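Local coordinates for protein D-alanyl transferase DltD (Enterococcus faecium TX0133A04, PDB 6PFX) that probably transfers D-alanine in the D-alanylation of lipoteichoic acid, a step of cell wall biogenesis in Gram-positive bacteria, at residues Val21-Asp27 / Thr119-Gln125. Residues are numbered along the deposited sequence; the frame is centred on the assembly and turned at random.
Sequences VNVLKGD and TYYSELQ
K25 and S122 bring the two backbones closest, with CA atoms 5.4 Å apart, where the chain between helices 21-24 and 28-35 passes the link between helices 114-120 and 123-132. Three successive carbonyls, of L24, K25 and G26, are met here by side chains. S122, its OG turned anti to the backbone N (chi1 172°), gives its proton to K25 O at 2.8 Å, in the carbonyl plane on a lone pair. The same OG accepts from Q125 N, an N-cap bond on helix 123-132. Q125 reaches over in an extended chain, and its NE2 spans L24 O (2.9 Å) and G26 O (3.1 Å), with N-H...O angles of 145° and 149° respectively. G26 O lies in the amide plane and L24 O is tilted out of it, while NE2 stands off both carbonyl planes; the pair should hold the amide's rotation. Beside this polar core, K25 lays its methylenes along the T119–Y121 backbone, CG 3.6 Å from Y120 O. Y120 CE1 sits 4.1 Å from both V21 CG2 and L24 CD1, while the OH is hydrogen-bonded to P75 O. Farther along, L124 turns its branched end to D27 OD2 in van der Waals contact; OD1 forms a salt bridge with K30. Capped helix start and carbonyl-binding glutamine tie the two interhelical links together in this DltD-family protein of the SGNH hydrolase clan, with its parallel sheet.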
# COMPACT_ATOMS: atom_id res chain seq x y z
N VAL A 21 10.39 5.60 8.36
CA VAL A 21 11.12 5.18 7.17
C VAL A 21 12.19 4.15 7.51
O VAL A 21 12.45 3.23 6.73
CB VAL A 21 11.67 6.41 6.43
CG1 VAL A 21 12.50 5.98 5.25
CG2 VAL A 21 10.54 7.30 5.98
N ASN A 22 12.82 4.27 8.69
CA ASN A 22 13.84 3.31 9.08
C ASN A 22 13.26 1.93 9.36
O ASN A 22 13.94 0.92 9.18
CB ASN A 22 14.59 3.80 10.33
CG ASN A 22 15.53 4.94 10.03
OD1 ASN A 22 16.12 5.02 8.95
ND2 ASN A 22 15.67 5.85 10.99
N VAL A 23 12.01 1.86 9.83
CA VAL A 23 11.34 0.58 10.01
C VAL A 23 10.95 -0.01 8.66
O VAL A 23 11.20 -1.19 8.38
CB VAL A 23 10.11 0.75 10.92
CG1 VAL A 23 9.24 -0.51 10.91
CG2 VAL A 23 10.53 1.07 12.34
N LEU A 24 10.37 0.82 7.79
CA LEU A 24 9.90 0.34 6.49
C LEU A 24 11.05 -0.11 5.60
O LEU A 24 10.88 -1.04 4.80
CB LEU A 24 9.08 1.43 5.80
CG LEU A 24 7.86 1.99 6.54
CD1 LEU A 24 7.04 2.84 5.58
CD2 LEU A 24 7.01 0.90 7.16
N LYS A 25 12.23 0.52 5.71
CA LYS A 25 13.40 0.13 4.94
C LYS A 25 14.23 -0.95 5.61
O LYS A 25 15.17 -1.47 4.99
CB LYS A 25 14.33 1.34 4.75
CG LYS A 25 13.79 2.42 3.86
CD LYS A 25 14.83 3.47 3.46
CE LYS A 25 15.52 4.09 4.67
NZ LYS A 25 16.47 5.18 4.28
N GLY A 26 13.93 -1.29 6.86
CA GLY A 26 14.73 -2.23 7.62
C GLY A 26 14.16 -3.64 7.61
O GLY A 26 13.24 -3.97 6.86
N ASP A 27 14.76 -4.48 8.47
CA ASP A 27 14.35 -5.86 8.62
C ASP A 27 14.05 -6.25 10.07
O ASP A 27 13.06 -6.93 10.33
CB ASP A 27 15.45 -6.81 8.11
CG ASP A 27 15.50 -6.90 6.60
OD1 ASP A 27 14.48 -6.66 5.94
OD2 ASP A 27 16.58 -7.25 6.08
N THR A 119 13.27 7.77 -1.81
CA THR A 119 13.05 7.89 -0.38
C THR A 119 13.05 6.53 0.31
O THR A 119 13.57 6.39 1.42
CB THR A 119 11.72 8.59 -0.11
OG1 THR A 119 11.78 9.93 -0.62
CG2 THR A 119 11.42 8.63 1.39
N TYR A 120 12.48 5.51 -0.33
CA TYR A 120 12.33 4.21 0.29
C TYR A 120 13.30 3.17 -0.24
O TYR A 120 13.33 2.06 0.30
CB TYR A 120 10.89 3.72 0.14
CG TYR A 120 9.93 4.65 0.84
CD1 TYR A 120 9.68 4.50 2.20
CD2 TYR A 120 9.31 5.69 0.16
CE1 TYR A 120 8.81 5.34 2.86
CE2 TYR A 120 8.44 6.55 0.82
CZ TYR A 120 8.20 6.36 2.17
OH TYR A 120 7.34 7.19 2.86
N TYR A 121 14.10 3.50 -1.25
CA TYR A 121 15.08 2.54 -1.75
C TYR A 121 15.97 2.08 -0.61
O TYR A 121 16.58 2.90 0.09
CB TYR A 121 15.93 3.16 -2.85
CG TYR A 121 17.08 2.26 -3.25
CD1 TYR A 121 16.85 1.01 -3.81
CD2 TYR A 121 18.40 2.65 -3.05
CE1 TYR A 121 17.90 0.17 -4.16
CE2 TYR A 121 19.45 1.82 -3.40
CZ TYR A 121 19.20 0.59 -3.96
OH TYR A 121 20.24 -0.24 -4.31
N SER A 122 16.04 0.76 -0.42
CA SER A 122 16.75 0.14 0.69
C SER A 122 17.77 -0.82 0.10
O SER A 122 17.40 -1.84 -0.49
CB SER A 122 15.78 -0.63 1.58
OG SER A 122 16.50 -1.37 2.55
N GLU A 123 19.06 -0.49 0.25
CA GLU A 123 20.09 -1.43 -0.15
C GLU A 123 19.96 -2.74 0.61
O GLU A 123 20.18 -3.82 0.06
CB GLU A 123 21.48 -0.84 0.09
CG GLU A 123 21.93 0.18 -0.94
CD GLU A 123 23.28 0.78 -0.61
OE1 GLU A 123 23.49 1.17 0.56
OE2 GLU A 123 24.14 0.85 -1.51
N LEU A 124 19.60 -2.65 1.90
CA LEU A 124 19.46 -3.85 2.73
C LEU A 124 18.43 -4.80 2.13
O LEU A 124 18.69 -6.00 1.97
CB LEU A 124 19.06 -3.46 4.16
CG LEU A 124 18.69 -4.60 5.12
CD1 LEU A 124 19.81 -5.63 5.32
CD2 LEU A 124 18.24 -4.05 6.49
N GLN A 125 17.26 -4.27 1.77
CA GLN A 125 16.20 -5.12 1.24
C GLN A 125 16.51 -5.59 -0.17
O GLN A 125 16.12 -6.70 -0.54
CB GLN A 125 14.88 -4.35 1.29
CG GLN A 125 14.42 -4.10 2.71
CD GLN A 125 13.16 -3.28 2.78
OE1 GLN A 125 12.73 -2.67 1.80
NE2 GLN A 125 12.54 -3.27 3.96
O HOH W 1 14.75 7.69 3.08